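Local coordinates for LPS-assembly lipoprotein LptE (Acinetobacter baumannii, PDB 5TSE), which probably works with LptD to assemble lipopolysaccharide at the outer-membrane surface, binding lipopolysaccharide and supporting the proper assembly of LptD, at residues 33-37 / 38-42; 85-88 / 89-93; 41-45 / 46-50. One frame throughout, in Å; residues are numbered along the deposited sequence.

Interaction 1: 33-37 / 38-42; sequences VYLTA and NGVQL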
ATOM      1  N   VAL A  33       2.790 -10.591  -4.835  1.00 67.60           N
ATOM      2  CA  VAL A  33       3.673 -10.723  -6.011  1.00 71.39           C
ATOM      3  C   VAL A  33       4.982  -9.955  -5.804  1.00 68.34           C
ATOM      4  O   VAL A  33       6.063 -10.510  -5.999  1.00 72.91           O
ATOM      5  CB  VAL A  33       2.998 -10.323  -7.358  1.00 75.38           C
ATOM      6  CG1 VAL A  33       1.744 -11.160  -7.595  1.00 79.23           C
ATOM      7  CG2 VAL A  33       2.643  -8.844  -7.420  1.00 73.74           C
ATOM      8  N   TYR A  34       4.877  -8.709  -5.344  1.00 65.48           N
ATOM      9  CA  TYR A  34       6.051  -7.859  -5.127  1.00 64.28           C
ATOM     10  C   TYR A  34       6.916  -8.285  -3.931  1.00 65.39           C
ATOM     11  O   TYR A  34       8.145  -8.256  -4.026  1.00 70.66           O
ATOM     12  CB  TYR A  34       5.656  -6.366  -5.046  1.00 58.73           C
ATOM     13  CG  TYR A  34       4.965  -5.875  -6.299  1.00 56.90           C
ATOM     14  CD1 TYR A  34       5.563  -6.035  -7.549  1.00 60.22           C
ATOM     15  CD2 TYR A  34       3.752  -5.201  -6.246  1.00 55.48           C
ATOM     16  CE1 TYR A  34       4.958  -5.586  -8.708  1.00 57.23           C
ATOM     17  CE2 TYR A  34       3.135  -4.746  -7.406  1.00 56.64           C
ATOM     18  CZ  TYR A  34       3.748  -4.941  -8.638  1.00 57.63           C
ATOM     19  OH  TYR A  34       3.167  -4.491  -9.811  1.00 58.23           O
ATOM     20  N   LEU A  35       6.300  -8.665  -2.816  1.00 65.39           N
ATOM     21  CA  LEU A  35       7.074  -9.139  -1.659  1.00 65.72           C
ATOM     22  C   LEU A  35       7.900 -10.363  -2.032  1.00 66.42           C
ATOM     23  O   LEU A  35       9.106 -10.393  -1.770  1.00 65.83           O
ATOM     24  CB  LEU A  35       6.171  -9.460  -0.458  1.00 68.78           C
ATOM     25  CG  LEU A  35       5.625  -8.262   0.333  1.00 68.46           C
ATOM     26  CD1 LEU A  35       4.534  -8.706   1.282  1.00 68.92           C
ATOM     27  CD2 LEU A  35       6.742  -7.547   1.093  1.00 69.21           C
ATOM     28  N   THR A  36       7.257 -11.358  -2.651  1.00 65.81           N
ATOM     29  CA  THR A  36       7.946 -12.598  -3.056  1.00 67.99           C
ATOM     30  C   THR A  36       9.073 -12.290  -4.054  1.00 68.67           C
ATOM     31  O   THR A  36      10.175 -12.821  -3.937  1.00 70.52           O
ATOM     32  CB  THR A  36       6.965 -13.670  -3.600  1.00 69.20           C
ATOM     33  OG1 THR A  36       6.083 -13.087  -4.568  1.00 70.43           O
ATOM     34  CG2 THR A  36       6.123 -14.224  -2.484  1.00 67.68           C
ATOM     35  N   ALA A  37       8.802 -11.383  -4.987  1.00 68.54           N
ATOM     36  CA  ALA A  37       9.800 -10.959  -5.969  1.00 69.36           C
ATOM     37  C   ALA A  37      11.084 -10.422  -5.288  1.00 72.17           C
ATOM     38  O   ALA A  37      12.191 -10.684  -5.756  1.00 79.47           O
ATOM     39  CB  ALA A  37       9.201  -9.915  -6.900  1.00 65.41           C
ATOM     40  N   ASN A  38      10.930  -9.687  -4.187  1.00 70.67           N
ATOM     41  CA  ASN A  38      12.078  -9.157  -3.421  1.00 71.95           C
ATOM     42  C   ASN A  38      12.756 -10.201  -2.535  1.00 74.77           C
ATOM     43  O   ASN A  38      13.670  -9.873  -1.769  1.00 77.77           O
ATOM     44  CB  ASN A  38      11.651  -7.947  -2.576  1.00 71.92           C
ATOM     45  CG  ASN A  38      11.597  -6.665  -3.377  1.00 72.41           C
ATOM     46  OD1 ASN A  38      10.526  -6.197  -3.753  1.00 77.39           O
ATOM     47  ND2 ASN A  38      12.761  -6.112  -3.679  1.00 73.65           N
ATOM     48  N   GLY A  39      12.323 -11.456  -2.640  1.00 76.05           N
ATOM     49  CA  GLY A  39      12.914 -12.528  -1.855  1.00 77.50           C
ATOM     50  C   GLY A  39      12.222 -12.813  -0.538  1.00 76.42           C
ATOM     51  O   GLY A  39      12.635 -13.719   0.175  1.00 78.68           O
ATOM     52  N   VAL A  40      11.179 -12.049  -0.197  1.00 76.33           N
ATOM     53  CA  VAL A  40      10.434 -12.280   1.047  1.00 74.55           C
ATOM     54  C   VAL A  40       9.638 -13.575   0.878  1.00 74.50           C
ATOM     55  O   VAL A  40       9.176 -13.886  -0.217  1.00 74.12           O
ATOM     56  CB  VAL A  40       9.483 -11.107   1.379  1.00 73.12           C
ATOM     57  CG1 VAL A  40       8.707 -11.374   2.665  1.00 72.54           C
ATOM     58  CG2 VAL A  40      10.267  -9.803   1.484  1.00 73.99           C
ATOM     59  N   GLN A  41       9.496 -14.333   1.957  1.00 77.15           N
ATOM     60  CA  GLN A  41       8.765 -15.591   1.918  1.00 80.19           C
ATOM     61  C   GLN A  41       7.494 -15.480   2.754  1.00 81.72           C
ATOM     62  O   GLN A  41       7.566 -15.164   3.941  1.00 84.58           O
ATOM     63  CB  GLN A  41       9.642 -16.711   2.465  1.00 81.70           C
ATOM     64  CG  GLN A  41       9.039 -18.102   2.298  1.00 84.09           C
ATOM     65  CD  GLN A  41       9.875 -19.184   2.953  1.00 87.41           C
ATOM     66  OE1 GLN A  41      10.953 -18.911   3.489  1.00 89.64           O
ATOM     67  NE2 GLN A  41       9.377 -20.424   2.920  1.00 88.12           N
ATOM     68  N   LEU A  42       6.340 -15.738   2.135  1.00 84.07           N
ATOM     69  CA  LEU A  42       5.059 -15.698   2.845  1.00 83.54           C
ATOM     70  C   LEU A  42       5.027 -16.899   3.775  1.00 89.24           C
ATOM     71  O   LEU A  42       4.967 -18.049   3.319  1.00 94.00           O
ATOM     72  CB  LEU A  42       3.880 -15.747   1.880  1.00 82.69           C
ATOM     73  CG  LEU A  42       3.748 -14.575   0.913  1.00 83.54           C
ATOM     74  CD1 LEU A  42       2.587 -14.830  -0.042  1.00 84.93           C
ATOM     75  CD2 LEU A  42       3.565 -13.264   1.674  1.00 79.50           C
TER

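Interaction 2: 85-88 / 89-93; sequences GNKI and TEPRT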
ATOM      1  N   GLY A  85       2.815  -9.865  19.045  1.00 70.05           N
ATOM      2  CA  GLY A  85       2.118  -8.569  19.140  1.00 72.35           C
ATOM      3  C   GLY A  85       3.009  -7.349  19.346  1.00 75.49           C
ATOM      4  O   GLY A  85       2.526  -6.208  19.312  1.00 71.90           O
ATOM      5  N   ASN A  86       4.305  -7.587  19.544  1.00 78.39           N
ATOM      6  CA  ASN A  86       5.264  -6.514  19.786  1.00 79.89           C
ATOM      7  C   ASN A  86       5.526  -5.715  18.529  1.00 79.31           C
ATOM      8  O   ASN A  86       5.901  -6.267  17.491  1.00 77.84           O
ATOM      9  CB  ASN A  86       6.608  -7.074  20.277  1.00 82.63           C
ATOM     10  CG  ASN A  86       6.472  -7.943  21.516  1.00 81.86           C
ATOM     11  OD1 ASN A  86       7.159  -8.950  21.651  1.00 80.22           O
ATOM     12  ND2 ASN A  86       5.566  -7.569  22.408  1.00 81.25           N
ATOM     13  N   LYS A  87       5.337  -4.406  18.641  1.00 78.38           N
ATOM     14  CA  LYS A  87       5.573  -3.507  17.544  1.00 80.74           C
ATOM     15  C   LYS A  87       7.073  -3.453  17.379  1.00 79.30           C
ATOM     16  O   LYS A  87       7.773  -3.182  18.353  1.00 87.35           O
ATOM     17  CB  LYS A  87       5.018  -2.128  17.896  1.00 86.82           C
ATOM     18  CG  LYS A  87       5.155  -1.093  16.800  1.00 92.05           C
ATOM     19  CD  LYS A  87       4.580   0.266  17.183  1.00 96.85           C
ATOM     20  CE  LYS A  87       5.369   0.949  18.289  1.00102.10           C
ATOM     21  NZ  LYS A  87       4.833   2.309  18.558  1.00105.79           N
ATOM     22  N   ILE A  88       7.587  -3.752  16.187  1.00 76.79           N
ATOM     23  CA  ILE A  88       9.043  -3.696  15.992  1.00 81.15           C
ATOM     24  C   ILE A  88       9.498  -2.453  15.194  1.00 82.59           C
ATOM     25  O   ILE A  88      10.685  -2.129  15.189  1.00 87.91           O
ATOM     26  CB  ILE A  88       9.640  -5.022  15.464  1.00 81.87           C
ATOM     27  CG1 ILE A  88       9.390  -5.239  13.981  1.00 82.14           C
ATOM     28  CG2 ILE A  88       9.107  -6.196  16.290  1.00 81.00           C
ATOM     29  CD1 ILE A  88      10.183  -6.410  13.445  1.00 84.66           C
ATOM     30  N   THR A  89       8.560  -1.769  14.533  1.00 78.19           N
ATOM     31  CA  THR A  89       8.861  -0.517  13.813  1.00 80.15           C
ATOM     32  C   THR A  89       7.743   0.453  14.110  1.00 79.84           C
ATOM     33  O   THR A  89       6.643   0.043  14.452  1.00 80.11           O
ATOM     34  CB  THR A  89       8.877  -0.652  12.279  1.00 76.73           C
ATOM     35  OG1 THR A  89       7.540  -0.825  11.793  1.00 71.88           O
ATOM     36  CG2 THR A  89       9.758  -1.793  11.828  1.00 78.53           C
ATOM     37  N   GLU A  90       8.001   1.745  13.972  1.00 83.05           N
ATOM     38  CA  GLU A  90       6.935   2.706  14.190  1.00 81.85           C
ATOM     39  C   GLU A  90       6.048   2.688  12.952  1.00 76.02           C
ATOM     40  O   GLU A  90       6.492   2.238  11.881  1.00 74.15           O
ATOM     41  CB  GLU A  90       7.490   4.107  14.466  1.00 88.21           C
ATOM     42  CG  GLU A  90       8.293   4.205  15.762  1.00 94.07           C
ATOM     43  CD  GLU A  90       7.474   3.895  17.012  1.00 96.69           C
ATOM     44  OE1 GLU A  90       6.228   3.948  16.953  1.00 96.69           O
ATOM     45  OE2 GLU A  90       8.080   3.614  18.068  1.00106.13           O
ATOM     46  N   PRO A  91       4.782   3.134  13.093  1.00 72.59           N
ATOM     47  CA  PRO A  91       3.912   3.156  11.920  1.00 68.49           C
ATOM     48  C   PRO A  91       4.483   4.038  10.811  1.00 70.64           C
ATOM     49  O   PRO A  91       5.201   4.978  11.084  1.00 73.73           O
ATOM     50  CB  PRO A  91       2.590   3.738  12.444  1.00 69.12           C
ATOM     51  CG  PRO A  91       2.652   3.669  13.928  1.00 71.23           C
ATOM     52  CD  PRO A  91       4.094   3.572  14.325  1.00 73.86           C
ATOM     53  N   ARG A  92       4.171   3.693   9.572  1.00 71.39           N
ATOM     54  CA  ARG A  92       4.614   4.423   8.398  1.00 70.81           C
ATOM     55  C   ARG A  92       3.387   4.632   7.510  1.00 66.90           C
ATOM     56  O   ARG A  92       2.704   3.665   7.190  1.00 63.42           O
ATOM     57  CB  ARG A  92       5.679   3.607   7.674  1.00 72.64           C
ATOM     58  CG  ARG A  92       6.039   4.094   6.282  1.00 76.65           C
ATOM     59  CD  ARG A  92       6.591   5.515   6.255  1.00 81.99           C
ATOM     60  NE  ARG A  92       7.867   5.638   6.953  1.00 86.94           N
ATOM     61  CZ  ARG A  92       8.576   6.758   7.033  1.00 90.50           C
ATOM     62  NH1 ARG A  92       8.146   7.875   6.453  1.00 95.64           N
ATOM     63  NH2 ARG A  92       9.727   6.762   7.692  1.00 94.60           N
ATOM     64  N   THR A  93       3.121   5.886   7.131  1.00 63.37           N
ATOM     65  CA  THR A  93       1.977   6.258   6.300  1.00 62.43           C
ATOM     66  C   THR A  93       2.417   6.621   4.876  1.00 62.16           C
ATOM     67  O   THR A  93       3.184   7.561   4.696  1.00 66.89           O
ATOM     68  CB  THR A  93       1.231   7.457   6.932  1.00 66.15           C
ATOM     69  OG1 THR A  93       0.726   7.071   8.217  1.00 70.08           O
ATOM     70  CG2 THR A  93       0.062   7.925   6.065  1.00 63.87           C
TER

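Interaction 3: 41-45 / 46-50; sequences QLSND and NDAYV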
ATOM      1  N   GLN A  41       9.496 -14.333   1.957  1.00 77.15           N
ATOM      2  CA  GLN A  41       8.765 -15.591   1.918  1.00 80.19           C
ATOM      3  C   GLN A  41       7.494 -15.480   2.754  1.00 81.72           C
ATOM      4  O   GLN A  41       7.566 -15.164   3.941  1.00 84.58           O
ATOM      5  CB  GLN A  41       9.642 -16.711   2.465  1.00 81.70           C
ATOM      6  CG  GLN A  41       9.039 -18.102   2.298  1.00 84.09           C
ATOM      7  CD  GLN A  41       9.875 -19.184   2.953  1.00 87.41           C
ATOM      8  OE1 GLN A  41      10.953 -18.911   3.489  1.00 89.64           O
ATOM      9  NE2 GLN A  41       9.377 -20.424   2.920  1.00 88.12           N
ATOM     10  N   LEU A  42       6.340 -15.738   2.135  1.00 84.07           N
ATOM     11  CA  LEU A  42       5.059 -15.698   2.845  1.00 83.54           C
ATOM     12  C   LEU A  42       5.027 -16.899   3.775  1.00 89.24           C
ATOM     13  O   LEU A  42       4.967 -18.049   3.319  1.00 94.00           O
ATOM     14  CB  LEU A  42       3.880 -15.747   1.880  1.00 82.69           C
ATOM     15  CG  LEU A  42       3.748 -14.575   0.913  1.00 83.54           C
ATOM     16  CD1 LEU A  42       2.587 -14.830  -0.042  1.00 84.93           C
ATOM     17  CD2 LEU A  42       3.565 -13.264   1.674  1.00 79.50           C
ATOM     18  N   SER A  43       5.069 -16.629   5.076  1.00 87.73           N
ATOM     19  CA  SER A  43       5.116 -17.687   6.061  1.00 85.58           C
ATOM     20  C   SER A  43       4.234 -17.418   7.272  1.00 83.54           C
ATOM     21  O   SER A  43       3.866 -16.266   7.563  1.00 78.77           O
ATOM     22  CB  SER A  43       6.570 -17.845   6.515  1.00 86.96           C
ATOM     23  OG  SER A  43       6.747 -18.975   7.346  1.00 89.65           O
ATOM     24  N   ASN A  44       3.894 -18.514   7.950  1.00 86.67           N
ATOM     25  CA  ASN A  44       3.107 -18.505   9.179  1.00 86.66           C
ATOM     26  C   ASN A  44       3.946 -19.113  10.314  1.00 88.95           C
ATOM     27  O   ASN A  44       3.436 -19.333  11.411  1.00 90.27           O
ATOM     28  CB  ASN A  44       1.820 -19.313   9.003  1.00 88.03           C
ATOM     29  CG  ASN A  44       1.031 -18.891   7.777  1.00 87.99           C
ATOM     30  OD1 ASN A  44       1.518 -19.010   6.649  1.00 88.73           O
ATOM     31  ND2 ASN A  44      -0.207 -18.433   7.981  1.00 85.65           N
ATOM     32  N   ASP A  45       5.232 -19.376  10.038  1.00 89.07           N
ATOM     33  CA  ASP A  45       6.155 -19.963  11.022  1.00 90.43           C
ATOM     34  C   ASP A  45       6.332 -19.032  12.213  1.00 89.71           C
ATOM     35  O   ASP A  45       6.284 -17.809  12.068  1.00 84.60           O
ATOM     36  CB  ASP A  45       7.521 -20.262  10.387  1.00 91.75           C
ATOM     37  CG  ASP A  45       7.440 -21.291   9.256  1.00 93.47           C
ATOM     38  OD1 ASP A  45       6.409 -22.001   9.147  1.00 90.32           O
ATOM     39  OD2 ASP A  45       8.424 -21.387   8.482  1.00 93.94           O
ATOM     40  N   ASN A  46       6.589 -19.619  13.379  1.00 90.21           N
ATOM     41  CA  ASN A  46       6.705 -18.851  14.620  1.00 91.47           C
ATOM     42  C   ASN A  46       7.832 -17.783  14.642  1.00 90.34           C
ATOM     43  O   ASN A  46       7.846 -16.926  15.525  1.00 88.66           O
ATOM     44  CB  ASN A  46       6.832 -19.814  15.814  1.00 97.66           C
ATOM     45  CG  ASN A  46       6.397 -19.185  17.132  1.00100.43           C
ATOM     46  OD1 ASN A  46       5.669 -18.184  17.156  1.00100.34           O
ATOM     47  ND2 ASN A  46       6.800 -19.802  18.238  1.00104.38           N
ATOM     48  N   ASP A  47       8.758 -17.836  13.679  1.00 91.48           N
ATOM     49  CA  ASP A  47       9.853 -16.833  13.582  1.00 91.48           C
ATOM     50  C   ASP A  47       9.573 -15.726  12.538  1.00 87.38           C
ATOM     51  O   ASP A  47      10.362 -14.784  12.397  1.00 86.41           O
ATOM     52  CB  ASP A  47      11.191 -17.504  13.244  1.00 93.66           C
ATOM     53  CG  ASP A  47      11.204 -18.125  11.856  1.00 95.79           C
ATOM     54  OD1 ASP A  47      10.116 -18.469  11.334  1.00 98.35           O
ATOM     55  OD2 ASP A  47      12.304 -18.277  11.291  1.00 97.30           O
ATOM     56  N   ALA A  48       8.473 -15.862  11.797  1.00 85.93           N
ATOM     57  CA  ALA A  48       8.091 -14.877  10.769  1.00 81.09           C
ATOM     58  C   ALA A  48       7.482 -13.643  11.395  1.00 77.40           C
ATOM     59  O   ALA A  48       6.880 -13.725  12.446  1.00 79.76           O
ATOM     60  CB  ALA A  48       7.101 -15.491   9.794  1.00 77.59           C
ATOM     61  N   TYR A  49       7.649 -12.496  10.748  1.00 75.68           N
ATOM     62  CA  TYR A  49       7.066 -11.260  11.250  1.00 74.23           C
ATOM     63  C   TYR A  49       5.668 -11.052  10.644  1.00 68.13           C
ATOM     64  O   TYR A  49       5.166 -11.896   9.896  1.00 65.29           O
ATOM     65  CB  TYR A  49       8.018 -10.069  11.022  1.00 78.19           C
ATOM     66  CG  TYR A  49       9.259 -10.155  11.893  1.00 87.29           C
ATOM     67  CD1 TYR A  49       9.230  -9.717  13.219  1.00 91.45           C
ATOM     68  CD2 TYR A  49      10.455 -10.692  11.404  1.00 91.69           C
ATOM     69  CE1 TYR A  49      10.350  -9.803  14.031  1.00 96.95           C
ATOM     70  CE2 TYR A  49      11.583 -10.777  12.210  1.00 96.38           C
ATOM     71  CZ  TYR A  49      11.525 -10.330  13.522  1.00 99.24           C
ATOM     72  OH  TYR A  49      12.631 -10.412  14.335  1.00104.17           O
ATOM     73  N   VAL A  50       5.031  -9.949  11.014  1.00 62.67           N
ATOM     74  CA  VAL A  50       3.712  -9.645  10.542  1.00 59.36           C
ATOM     75  C   VAL A  50       3.657  -8.219  10.045  1.00 59.97           C
ATOM     76  O   VAL A  50       3.971  -7.284  10.771  1.00 60.51           O
ATOM     77  CB  VAL A  50       2.661  -9.813  11.664  1.00 61.33           C
ATOM     78  CG1 VAL A  50       1.275  -9.398  11.172  1.00 57.51           C
ATOM     79  CG2 VAL A  50       2.652 -11.253  12.192  1.00 63.41           C
TER

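Interaction 1: 33-37 / 38-42
Leu35 and Val40 meet where helix 25-37 ends, CB against CB at 4.1 Å, across a Schellman motif. This is the helix-to-strand exit of the beta-alpha-beta crossover formed by strand 15-19, helix 25-37 and strand 41-42. Val40 has CG1 anti to the backbone N (chi1 179°), which sets CG2 beside its own N and turns it onto the Leu35 carbonyl, with Val40 CG2 to Leu35 O at 3.5 Å. The isopropyl group therefore lies against Leu35 O, which also accepts from Val40 N at 3.1 Å. Gly39, at positive phi, reverses the chain, and its N donates to Thr36 O at 2.9 Å. Asn38 N bonds to Tyr34 O.

Thr36 faces the outgoing strand with its methyl. Thr36 OG1 takes the cramped place between N and carbonyl carbon (chi1 48°), bonding back to Lys32 O, and Thr36 CG2 reaches CG of Leu42 at 4.2 Å. Val33 CG2 lies over one face of the Tyr34 ring, whose OH bonds to Asp123 of helix 110-134. Leu35 continues onto Leu18 and Val40 onto Leu16, both of strand 15-19.

The helix end thus combines the 6→1 and 5→2 bonds of the motif with its usual apolar contact. Carbonyls that have run out of helical donors gain partners, while aliphatic carbon probably shields one of them as the chain enters strand 41-42.

Interaction 2: 85-88 / 89-93
From Lys87 to Glu90 the backbone is extended at every residue except Ile88, whose psi of -15° puts a single kink in the chain. Beyond it Thr89, Glu90 and Pro91 are extended again and lead into strand 92-101. The kink leaves the carbonyl of Thr89 beside the side chain of Lys87, with Thr89 O only 3.0 Å from CG and 3.4 Å from CD. The segment belongs to the connection between the antiparallel strands 68-81 and 92-101. Backbone bonds of Ile88 to Ile80 and of Arg92 to Phe78 tie it alongside strand 68-81, while Ile88 and Glu90 also bond to the C-terminal tail at Ala141 and Pro139.

Lys87 starts out fully stretched and then bends at chi3 (67°), which carries its ammonium group over to Glu90. Glu90 answers with a bend at chi2, so the two chains fold toward each other from positions three residues apart. Lys87 NZ meets Glu90 OE1 at 2.7 Å, on the syn side and 28° out of the carboxylate plane. The other oxygen, OE2, takes a bond from Gln142 N. CD of Lys87 also lies 4.4 Å from CD of Pro91. Thr89 OG1 accepts from Ile80 N and donates to Glu90 O at 3.2 Å, from above the carbonyl plane.

The carboxylate of Glu90 is thus held through both oxygens, one by a charged side chain and one by a backbone amide of the tail. The salt bridge lies at the surface, so solvent would be expected to moderate its strength, and the Gln142 bond should limit rotation of the carboxylate.

Interaction 3: 41-45 / 46-50
The carboxylates of Asp45 and Asp47 are the flat groups here, and neither lies over a face of the other. Their planes are turned by only about 25°, and they sit side by side, with OD2 of Asp45 4.4 Å from OD1 of Asp47. Closer in, Asp47 OD1 touches the methylene of Asp45, at 3.3 Å from CB. Seen from that oxygen, the Asp45 CB stands about 18° out of the Asp47 carboxylate plane, and so not over its face. The approach follows from chi1 of Asp47 (66°), which places the carboxylate between its own N and carbonyl carbon and brings it back toward Asp45. Lys15 of strand 15-19 offers its ammonium group to OD2 of both aspartates, though both ion pairs are long and weak.

The backbone beneath is a type I turn from Asp45 to Ala48. It is closed by Ala48 N donating to Asp45 O at 2.9 Å, the donor standing well above the carbonyl plane. An ST turn leads into it: Ser43 OG, anti to its own N, accepts from Asp45 N at 3.1 Å in a nearly straight bond. On the inner side, CB of Ser43 meets CB of Ala48 at 4.1 Å, and the Ala48 CB also rests 3.3 Å from Asp45 O. Both side chains touch Lys15 as well.

These two turns in succession link strand 41-42 to strand 49-64, whose partner between them is strand 15-19: Ser43 bonds to Leu16, and Tyr49 to Lys15. Two acidic groups are brought close together on one side of the turn. Their mutual repulsion is probably eased by Lys15 and by solvent, since both are exposed, whereas the small Ser43 and Ala48 fill the buried side and the serine hydroxyl satisfies a backbone amide.

Interactions 1 and 3 are consecutive and share Gln41 and Leu42: the first brings the chain out of helix 25-37 into edge strand 41-42, the second takes it from there toward strand 49-64, their centres 12 Å apart. Interaction 2 leads into 92-101, the strand at the opposite edge of the sheet. Its centre is 20 Å from that of interaction 1, with nearest atoms about 12 Å apart, yet it touches interaction 3, 16 Å away between centres, where Ile88 CD1 packs on Tyr49 CE1 at 3.4 Å. All three reach the same mixed sheet.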